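Local coordinates for protein putative NADH Oxidase (Clostridium acetobutylicum, PDB 3E10) that binds flavin mononucleotide and, as a member of the nitroreductase family, probably acts as a flavin-dependent oxidoreductase, at residues D55-F60 with K127-L132; A64-T69 with V112-Q117; A73-A78 with F139-V144. All coordinates share one frame; numbering follows the deposited sequence. Where two conformers were deposited one is given.

Contact 1. Residues D55-F60 with K127-L132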
loop_
_atom_site.group_PDB
_atom_site.type_symbol
_atom_site.label_atom_id
_atom_site.label_comp_id
_atom_site.label_asym_id
_atom_site.label_seq_id
_atom_site.Cartn_x
_atom_site.Cartn_y
_atom_site.Cartn_z
ATOM N N ASP B 55 -1.287 18.314 18.151
ATOM C CA ASP B 55 -0.725 17.827 19.406
ATOM C C ASP B 55 -1.748 16.955 20.161
ATOM O O ASP B 55 -1.400 15.907 20.734
ATOM C CB ASP B 55 -0.251 19.022 20.250
ATOM C CG ASP B 55 0.754 18.625 21.315
ATOM O OD1 ASP B 55 1.929 18.372 20.981
ATOM O OD2 ASP B 55 0.365 18.576 22.492
ATOM N N LYS B 56 -3.000 17.370 20.164
ATOM C CA LYS B 56 -4.073 16.596 20.768
ATOM C C LYS B 56 -4.158 15.220 20.115
ATOM O O LYS B 56 -4.360 14.208 20.781
ATOM C CB LYS B 56 -5.407 17.330 20.603
ATOM C CG LYS B 56 -6.635 16.577 21.119
ATOM C CD LYS B 56 -7.925 17.333 20.842
ATOM C CE LYS B 56 -9.148 16.522 21.238
ATOM N NZ LYS B 56 -10.357 17.385 21.290
ATOM N N LEU B 57 -4.021 15.212 18.795
ATOM C CA LEU B 57 -4.145 14.002 18.012
ATOM C C LEU B 57 -3.054 12.983 18.365
ATOM O O LEU B 57 -3.290 11.762 18.278
ATOM C CB LEU B 57 -4.134 14.377 16.525
ATOM C CG LEU B 57 -4.306 13.248 15.501
ATOM C CD1 LEU B 57 -5.673 12.572 15.614
ATOM C CD2 LEU B 57 -4.042 13.822 14.088
ATOM N N SER B 58 -1.892 13.449 18.843
ATOM C CA SER B 58 -0.822 12.537 19.306
ATOM C C SER B 58 -1.283 11.594 20.395
ATOM O O SER B 58 -0.650 10.571 20.614
ATOM C CB SER B 58 0.407 13.309 19.788
ATOM O OG SER B 58 0.169 13.948 21.021
ATOM N N ASN B 59 -2.373 11.938 21.076
ATOM C CA ASN B 59 -2.871 11.103 22.162
ATOM C C ASN B 59 -3.638 9.870 21.695
ATOM O O ASN B 59 -4.027 9.031 22.520
ATOM C CB ASN B 59 -3.789 11.923 23.088
ATOM C CG ASN B 59 -3.041 13.046 23.803
ATOM O OD1 ASN B 59 -1.942 12.837 24.301
ATOM N ND2 ASN B 59 -3.620 14.239 23.818
ATOM N N PHE B 60 -3.864 9.744 20.385
ATOM C CA PHE B 60 -4.712 8.634 19.900
ATOM C C PHE B 60 -4.060 7.268 20.072
ATOM O O PHE B 60 -4.747 6.252 20.134
ATOM C CB PHE B 60 -5.185 8.874 18.463
ATOM C CG PHE B 60 -4.310 8.239 17.377
ATOM C CD1 PHE B 60 -4.579 6.938 16.925
ATOM C CD2 PHE B 60 -3.267 8.959 16.783
ATOM C CE1 PHE B 60 -3.799 6.362 15.933
ATOM C CE2 PHE B 60 -2.491 8.412 15.774
ATOM C CZ PHE B 60 -2.770 7.104 15.340
ATOM N N LYS B 127 -12.404 8.110 16.348
ATOM C CA LYS B 127 -13.836 8.323 16.224
ATOM C C LYS B 127 -14.321 9.411 17.169
ATOM O O LYS B 127 -15.086 10.278 16.759
ATOM C CB LYS B 127 -14.632 7.039 16.476
ATOM C CG LYS B 127 -14.597 6.074 15.284
ATOM C CD LYS B 127 -15.339 4.783 15.518
ATOM C CE LYS B 127 -15.080 3.795 14.376
ATOM N N GLU B 128 -13.854 9.360 18.418
ATOM C CA GLU B 128 -14.280 10.316 19.456
ATOM C C GLU B 128 -13.722 11.718 19.197
ATOM O O GLU B 128 -14.430 12.722 19.305
ATOM C CB GLU B 128 -13.820 9.777 20.821
ATOM C CG GLU B 128 -14.758 8.654 21.326
ATOM C CD GLU B 128 -14.299 7.896 22.588
ATOM O OE1 GLU B 128 -13.348 8.332 23.261
ATOM O OE2 GLU B 128 -14.901 6.836 22.870
HETATM N N MSE B 129 -12.456 11.781 18.794
HETATM C CA MSE B 129 -11.805 13.066 18.566
HETATM C C MSE B 129 -12.475 13.872 17.459
HETATM O O MSE B 129 -12.583 15.085 17.546
HETATM C CB MSE B 129 -10.323 12.849 18.255
HETATM C CG MSE B 129 -9.523 12.478 19.485
HETATM SE SE MSE B 129 -7.746 11.845 18.968
HETATM C CE MSE B 129 -6.750 12.218 20.500
ATOM N N PHE B 130 -12.905 13.186 16.405
ATOM C CA PHE B 130 -13.542 13.824 15.278
ATOM C C PHE B 130 -15.072 13.634 15.217
ATOM O O PHE B 130 -15.702 14.069 14.256
ATOM C CB PHE B 130 -12.881 13.293 13.992
ATOM C CG PHE B 130 -11.429 13.692 13.870
ATOM C CD1 PHE B 130 -11.091 14.996 13.548
ATOM C CD2 PHE B 130 -10.416 12.767 14.125
ATOM C CE1 PHE B 130 -9.770 15.375 13.477
ATOM C CE2 PHE B 130 -9.080 13.143 14.041
ATOM C CZ PHE B 130 -8.759 14.429 13.705
ATOM N N ASN B 131 -15.646 13.058 16.276
ATOM C CA ASN B 131 -17.063 12.713 16.354
ATOM C C ASN B 131 -17.586 12.109 15.062
ATOM O O ASN B 131 -18.517 12.603 14.464
ATOM C CB ASN B 131 -17.909 13.905 16.776
ATOM C CG ASN B 131 -19.310 13.497 17.117
ATOM O OD1 ASN B 131 -19.509 12.435 17.713
ATOM N ND2 ASN B 131 -20.302 14.292 16.666
ATOM N N LEU B 132 -16.938 11.042 14.622
ATOM C CA LEU B 132 -17.259 10.495 13.321
ATOM C C LEU B 132 -18.591 9.761 13.311
ATOM O O LEU B 132 -18.934 9.072 14.260
ATOM C CB LEU B 132 -16.159 9.507 12.869
ATOM C CG LEU B 132 -14.765 10.114 12.729
ATOM C CD1 LEU B 132 -13.764 9.025 12.374
ATOM C CD2 LEU B 132 -14.790 11.254 11.691
HETATM O O HOH W 1 -11.977 16.788 19.423
#

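Contact 2. Residues A64-T69 with V112-Q117. With FMN (flavin mononucleotide), chain L.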
loop_
_atom_site.group_PDB
_atom_site.type_symbol
_atom_site.label_atom_id
_atom_site.label_comp_id
_atom_site.label_asym_id
_atom_site.label_seq_id
_atom_site.Cartn_x
_atom_site.Cartn_y
_atom_site.Cartn_z
ATOM N N ALA B 64 2.419 7.594 18.472
ATOM C CA ALA B 64 2.099 8.734 17.625
ATOM C C ALA B 64 2.812 10.016 18.055
ATOM O O ALA B 64 2.348 11.116 17.747
ATOM C CB ALA B 64 0.600 8.951 17.592
ATOM N N ASN B 65 3.929 9.871 18.760
ATOM C CA ASN B 65 4.627 11.039 19.268
ATOM C C ASN B 65 5.206 11.934 18.187
ATOM O O ASN B 65 5.513 13.110 18.439
ATOM C CB ASN B 65 5.683 10.634 20.298
ATOM C CG ASN B 65 5.063 10.202 21.611
ATOM O OD1 ASN B 65 3.957 10.641 21.970
ATOM N ND2 ASN B 65 5.764 9.345 22.344
ATOM N N SER B 66 5.343 11.415 16.968
ATOM C CA SER B 66 5.762 12.256 15.843
ATOM C C SER B 66 4.855 13.468 15.649
ATOM O O SER B 66 5.283 14.499 15.123
ATOM C CB SER B 66 5.827 11.444 14.557
ATOM O OG SER B 66 4.577 10.868 14.250
ATOM N N LEU B 67 3.599 13.340 16.044
ATOM C CA LEU B 67 2.653 14.420 15.838
ATOM C C LEU B 67 2.996 15.628 16.706
ATOM O O LEU B 67 2.566 16.742 16.418
ATOM C CB LEU B 67 1.231 13.946 16.126
ATOM C CG LEU B 67 0.657 13.006 15.054
ATOM C CD1 LEU B 67 -0.558 12.256 15.582
ATOM C CD2 LEU B 67 0.329 13.843 13.805
ATOM N N LYS B 68 3.780 15.434 17.750
ATOM C CA LYS B 68 4.104 16.556 18.628
ATOM C C LYS B 68 4.970 17.623 17.970
ATOM O O LYS B 68 4.989 18.770 18.426
ATOM C CB LYS B 68 4.761 16.067 19.916
ATOM C CG LYS B 68 3.834 15.166 20.736
ATOM C CD LYS B 68 4.461 14.777 22.046
ATOM C CE LYS B 68 3.543 13.889 22.861
ATOM N NZ LYS B 68 2.170 14.464 23.039
ATOM N N THR B 69 5.682 17.255 16.912
ATOM C CA THR B 69 6.443 18.243 16.122
ATOM C C THR B 69 5.939 18.443 14.703
ATOM O O THR B 69 6.417 19.334 13.989
ATOM C CB THR B 69 7.949 17.942 16.101
ATOM O OG1 THR B 69 8.173 16.698 15.429
ATOM C CG2 THR B 69 8.570 17.889 17.543
ATOM N N VAL B 112 5.568 9.610 8.462
ATOM C CA VAL B 112 5.449 8.271 9.018
ATOM C C VAL B 112 3.965 7.887 9.097
ATOM O O VAL B 112 3.097 8.694 9.440
ATOM C CB VAL B 112 6.153 8.140 10.413
ATOM C CG1 VAL B 112 5.553 9.126 11.441
ATOM C CG2 VAL B 112 6.055 6.693 10.929
ATOM N N TRP B 113 3.712 6.616 8.796
ATOM C CA TRP B 113 2.408 5.970 8.952
ATOM C C TRP B 113 2.226 5.629 10.413
ATOM O O TRP B 113 3.047 4.917 10.995
ATOM C CB TRP B 113 2.419 4.721 8.074
ATOM C CG TRP B 113 1.234 3.863 7.969
ATOM C CD1 TRP B 113 0.219 3.662 8.874
ATOM C CD2 TRP B 113 0.966 2.988 6.873
ATOM N NE1 TRP B 113 -0.674 2.733 8.376
ATOM C CE2 TRP B 113 -0.209 2.273 7.172
ATOM C CE3 TRP B 113 1.622 2.738 5.664
ATOM C CZ2 TRP B 113 -0.760 1.345 6.283
ATOM C CZ3 TRP B 113 1.116 1.795 4.811
ATOM C CH2 TRP B 113 -0.059 1.096 5.134
ATOM N N LEU B 114 1.148 6.157 10.990
ATOM C CA LEU B 114 0.775 5.886 12.377
ATOM C C LEU B 114 -0.460 4.986 12.358
ATOM O O LEU B 114 -1.570 5.439 12.076
ATOM C CB LEU B 114 0.544 7.200 13.120
ATOM C CG LEU B 114 1.716 8.208 13.081
ATOM C CD1 LEU B 114 1.286 9.521 13.768
ATOM C CD2 LEU B 114 3.001 7.659 13.657
ATOM N N GLY B 115 -0.254 3.699 12.628
ATOM C CA GLY B 115 -1.317 2.717 12.489
ATOM C C GLY B 115 -2.485 2.992 13.430
ATOM O O GLY B 115 -2.301 3.476 14.563
ATOM N N ALA B 116 -3.684 2.703 12.969
ATOM C CA ALA B 116 -4.889 2.791 13.812
ATOM C C ALA B 116 -5.729 1.523 13.694
ATOM O O ALA B 116 -5.675 0.655 14.575
ATOM C CB ALA B 116 -5.688 4.076 13.501
ATOM N N GLN B 117 -6.426 1.369 12.571
ATOM C CA GLN B 117 -7.195 0.161 12.280
ATOM C C GLN B 117 -6.236 -1.043 12.340
ATOM O O GLN B 117 -5.162 -0.977 11.758
ATOM C CB GLN B 117 -7.840 0.259 10.909
ATOM C CG GLN B 117 -8.479 -1.004 10.367
ATOM C CD GLN B 117 -9.779 -1.370 11.061
ATOM O OE1 GLN B 117 -10.252 -0.671 11.954
ATOM N NE2 GLN B 117 -10.371 -2.462 10.621
HETATM N N1 FMN L . 5.591 3.882 13.080
HETATM C C2 FMN L . 5.352 4.547 14.247
HETATM O O2 FMN L . 6.231 5.269 14.738
HETATM N N3 FMN L . 4.127 4.430 14.848
HETATM C C4 FMN L . 3.138 3.589 14.388
HETATM O O4 FMN L . 2.030 3.517 14.971
HETATM C C4A FMN L . 3.375 2.920 13.186
HETATM N N5 FMN L . 2.393 2.130 12.652
HETATM C C5A FMN L . 2.623 1.517 11.422
HETATM C C6 FMN L . 1.613 0.724 10.886
HETATM C C7 FMN L . 1.782 0.077 9.657
HETATM C C7M FMN L . 0.671 -0.701 9.057
HETATM C C8 FMN L . 2.985 0.268 8.959
HETATM C C8M FMN L . 3.120 -0.227 7.516
HETATM C C9 FMN L . 3.989 1.069 9.514
HETATM C C9A FMN L . 3.836 1.682 10.745
HETATM N N10 FMN L . 4.840 2.462 11.328
HETATM C C10 FMN L . 4.601 3.113 12.529
HETATM C "C1'" FMN L . 6.106 2.669 10.607
HETATM C "C2'" FMN L . 7.004 1.431 10.758
HETATM O "O2'" FMN L . 7.553 1.314 12.068
HETATM C "C3'" FMN L . 8.153 1.515 9.748
HETATM O "O3'" FMN L . 7.598 1.417 8.447
HETATM C "C4'" FMN L . 9.243 0.443 9.940
HETATM O "O4'" FMN L . 9.955 0.652 11.156
HETATM C "C5'" FMN L . 10.256 0.379 8.799
HETATM O "O5'" FMN L . 10.965 1.616 8.650
HETATM P P FMN L . 10.834 2.455 7.297
HETATM O O1P FMN L . 11.152 1.538 6.142
HETATM O O2P FMN L . 9.431 2.954 7.177
HETATM O O3P FMN L . 11.863 3.552 7.448
#

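Contact 3. Residues A73-A78 with F139-V144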
loop_
_atom_site.group_PDB
_atom_site.type_symbol
_atom_site.label_atom_id
_atom_site.label_comp_id
_atom_site.label_asym_id
_atom_site.label_seq_id
_atom_site.Cartn_x
_atom_site.Cartn_y
_atom_site.Cartn_z
ATOM N N ALA B 73 -0.786 16.927 9.645
ATOM C CA ALA B 73 -1.268 15.548 9.828
ATOM C C ALA B 73 -2.378 15.270 8.838
ATOM O O ALA B 73 -3.207 16.156 8.560
ATOM C CB ALA B 73 -1.796 15.331 11.266
ATOM N N ILE B 74 -2.402 14.048 8.304
ATOM C CA ILE B 74 -3.488 13.626 7.409
ATOM C C ILE B 74 -4.104 12.370 8.020
ATOM O O ILE B 74 -3.421 11.350 8.175
ATOM C CB ILE B 74 -3.001 13.353 5.960
ATOM C CG1 ILE B 74 -2.215 14.561 5.421
ATOM C CG2 ILE B 74 -4.224 12.999 5.051
ATOM C CD1 ILE B 74 -1.512 14.317 4.038
ATOM N N VAL B 75 -5.380 12.472 8.401
ATOM C CA VAL B 75 -6.122 11.316 8.900
ATOM C C VAL B 75 -6.795 10.623 7.710
ATOM O O VAL B 75 -7.546 11.250 6.986
ATOM C CB VAL B 75 -7.158 11.711 9.966
ATOM C CG1 VAL B 75 -7.844 10.461 10.598
ATOM C CG2 VAL B 75 -6.534 12.579 11.069
ATOM N N LEU B 76 -6.516 9.329 7.540
ATOM C CA LEU B 76 -7.092 8.517 6.472
ATOM C C LEU B 76 -8.265 7.751 7.072
ATOM O O LEU B 76 -8.124 7.092 8.090
ATOM C CB LEU B 76 -6.057 7.528 5.917
ATOM C CG LEU B 76 -5.162 8.064 4.797
ATOM C CD1 LEU B 76 -4.265 9.169 5.280
ATOM C CD2 LEU B 76 -4.341 6.922 4.181
ATOM N N LEU B 77 -9.398 7.828 6.369
ATOM C CA LEU B 77 -10.641 7.227 6.772
ATOM C C LEU B 77 -11.257 6.521 5.580
ATOM O O LEU B 77 -10.978 6.900 4.454
ATOM C CB LEU B 77 -11.612 8.322 7.247
ATOM C CG LEU B 77 -11.131 9.453 8.188
ATOM C CD1 LEU B 77 -12.140 10.635 8.099
ATOM C CD2 LEU B 77 -11.139 8.952 9.557
ATOM N N ALA B 78 -12.130 5.551 5.841
ATOM C CA ALA B 78 -12.883 4.904 4.782
ATOM C C ALA B 78 -14.363 4.993 5.078
ATOM O O ALA B 78 -14.773 4.869 6.221
ATOM C CB ALA B 78 -12.489 3.429 4.655
ATOM N N PHE B 139 -8.663 4.804 9.625
ATOM C CA PHE B 139 -7.668 3.875 9.107
ATOM C C PHE B 139 -6.271 4.095 9.707
ATOM O O PHE B 139 -5.689 3.200 10.320
ATOM C CB PHE B 139 -7.602 3.896 7.580
ATOM C CG PHE B 139 -6.544 2.963 7.045
ATOM C CD1 PHE B 139 -6.710 1.598 7.119
ATOM C CD2 PHE B 139 -5.332 3.442 6.565
ATOM C CE1 PHE B 139 -5.737 0.736 6.655
ATOM C CE2 PHE B 139 -4.336 2.563 6.119
ATOM C CZ PHE B 139 -4.533 1.232 6.161
ATOM N N CYS B 140 -5.733 5.299 9.540
ATOM C CA CYS B 140 -4.423 5.627 10.070
ATOM C C CYS B 140 -4.286 7.139 10.107
ATOM O O CYS B 140 -5.144 7.866 9.585
ATOM C CB CYS B 140 -3.288 5.001 9.243
ATOM S SG CYS B 140 -2.898 5.835 7.681
ATOM N N VAL B 141 -3.208 7.599 10.713
ATOM C CA VAL B 141 -2.799 9.004 10.614
ATOM C C VAL B 141 -1.406 9.019 10.021
ATOM O O VAL B 141 -0.584 8.178 10.360
ATOM C CB VAL B 141 -2.797 9.700 11.978
ATOM C CG1 VAL B 141 -2.323 11.152 11.846
ATOM C CG2 VAL B 141 -4.165 9.606 12.679
ATOM N N ILE B 142 -1.147 9.978 9.114
ATOM C CA ILE B 142 0.206 10.206 8.590
ATOM C C ILE B 142 0.678 11.584 9.072
ATOM O O ILE B 142 0.018 12.588 8.815
ATOM C CB ILE B 142 0.247 10.078 7.067
ATOM C CG1 ILE B 142 -0.143 8.641 6.634
ATOM C CG2 ILE B 142 1.669 10.396 6.530
ATOM C CD1 ILE B 142 -0.328 8.445 5.201
ATOM N N SER B 143 1.763 11.599 9.835
ATOM C CA SER B 143 2.360 12.868 10.238
ATOM C C SER B 143 3.388 13.220 9.167
ATOM O O SER B 143 4.059 12.331 8.634
ATOM C CB SER B 143 2.989 12.811 11.622
ATOM O OG SER B 143 3.942 11.821 11.686
ATOM N N VAL B 144 3.479 14.502 8.827
ATOM C CA VAL B 144 4.276 14.964 7.701
ATOM C C VAL B 144 4.965 16.282 8.107
ATOM O O VAL B 144 4.383 17.124 8.782
ATOM C CB VAL B 144 3.393 15.244 6.463
ATOM C CG1 VAL B 144 4.248 15.650 5.267
ATOM C CG2 VAL B 144 2.541 14.035 6.080
#

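Contact 1. Residues D55-F60 with K127-L132
The C-terminal parts of helices 51-57 and 120-129 face each other, Leu57 and Met129 making the nearest backbone approach at 7.7 Å between their CA atoms, so the gap is bridged mainly by the Met129 side chain, which meets both side chains and backbone. Met129 is a selenomethionine. Its chain runs extended beyond CG (chi2 168°, chi3 155°), which carries SE and CE across to the 55-60 turn. SE rests against two apolar groups, Leu57 CD1 and Phe60 CB, each 4.0 Å away, while the terminal methyl reaches the backbone around Asn59 and Phe60: CE is 3.8 Å from Phe60 N and 3.9 Å from Asn59 CB. Leu57 has CG anti to its backbone N (chi1 -178°), an arrangement that brings CD1 to the edge of the Phe130 ring, near its plane, at 3.8 Å from CE2; the two side chains lie at about a right angle. In the conformers given, a water appears to link Lys56 NZ to Met129 O, a bridge that stays doubtful because the NZ contact is very short. Helix 120-129 ends in a Schellman motif with Asn131, at positive phi, as its C-prime residue; Leu132 N bonds Lys127 O at 2.9 Å. With Leu57 and Phe60 buried but Lys56 and Asn59 exposed, this is packing toward the periphery of the chain. Leu57 and Phe60 also pack on Leu126 of helix 120-129 and on Val141 of strand 136-145, and Phe130 lies on Val75 of strand 72-79 and against Glu166 of the second subunit.

Contact 2. Residues A64-T69 with V112-Q117
Leu114 places CG anti to its carbonyl carbon (chi1 -55°) and runs on extended, which sends CD1 toward the 64-69 turns and CD2 toward the flavin, still beside Ser66 OG, while Val112 directs CG1 at Ser66 and CG2, anti to the backbone N, at the isoalloxazine. Ala64 and Leu114 have CA atoms 6.1 Å apart, the nearest approach of the two backbones. CD1 of Leu114 is the shared apolar point: Ala64 CB stands 3.9 Å from it and Leu67 CD1 3.8 Å, the two leucine side chains sliding past each other in opposite directions. Ser66 enters from the same segment with its hydroxyl pointing at the strand. OG lies 3.4 Å from Val112 CG1, yet its polar partner is the hydroxyl of Ser143, so this buried oxygen is satisfied although it rests among methyl groups. No hydrogen bond joins the two segments directly.

The strand's other contacts form one side of the FMN pocket. Leu114 CD2 is 3.6 Å from FMN N3, and Val112 CG2 is the same distance from FMN N1, so both residues touch FMN with one branch and the 64-69 segment with the other. Gly115 N donates to FMN O4 at 3.3 Å, with an angle of 138° that marks a bent bond. Trp113 sets one face of its indole against the dimethylbenzene end, FMN C8M standing 3.7 Å above the plane and offset toward the rim. Strand 110-115 pairs with strand 136-145 through Val112 with Ser143 and Leu114 with Val141; Trp113 packs on helix 89-106, and Leu67 reaches back to Ile54 and Leu57 of helix 51-57.

Contact 3. Residues A73-A78 with F139-V144
Ile74 and Ile142 are a hydrogen-bonded pair of the antiparallel ladder, linked in both directions: Ile74 N to Ile142 O at 2.9 Å and Ile142 N to Ile74 O at 2.8 Å, the latter nearly straight at 171°. The short segments run at 164° to one another, their axes 4.7 Å apart at closest approach. Two residues on, Leu76 N donates to Cys140 O, and the pattern then departs from regularity. Phe139 and Cys140 both face Leu76, a classic beta bulge: Leu76 O receives Phe139 N at 2.8 Å and, more weakly, Cys140 N at 3.3 Å, so one carbonyl serves two successive amides. The extra residue, Phe139, departs from strand backbone geometry, consistent with the bulge.

Alternate side chains pack on the two faces of the sheet. On the face holding Ala73, Val75 and Val141, the two valines cross obliquely, Val75 CG2 meeting Val141 CG2 at 4.1 Å. On the other face Leu76 bridges two neighbours with separate branches, CD2 lying 3.9 Å from Cys140 SG while CD1 meets CD1 of Ile142. The Phe139 ring presents its edge to Leu76, whose CB lies near the ring plane, 4.2 Å from CD2; CG stands anti to the phenylalanine's backbone N (chi1 178°), leading the ring away from the neighbouring strand.

Farther out, each face has its own cover. Leu76 and Phe139 pack against Met93 of helix 89-106, whereas Val141 meets Phe60 and Ala73 meets Leu67. Strands 72-79 and 136-145 are the central pair of the four-stranded antiparallel sheet, flanked by strand 43-48 beside the former and strand 110-115 beside the latter.

How the contacts relate
From the N terminus, the end of helix 51-57 and the residues after it supply 55-60, the first side of contact 1, followed by 64-69 of contact 2 and strand segment 73-78 of contact 3. After helix 89-106 the second sides come in a different order: 112-117 closes contact 2, 127-132 closes contact 1, and 139-144 closes contact 3. Contact 2 thus nests within contact 1, while contact 3 crosses both. The contacts also touch one another. Ser58 OG lies 2.9 Å from Lys68 NZ, joining contacts 1 and 2; Leu57 CD2 packs on Val141 CG1, joining 1 and 3; and Ala116 CB packs on Phe139 O, joining 2 and 3, whose strands 110-115 and 136-145 are neighbours in one sheet.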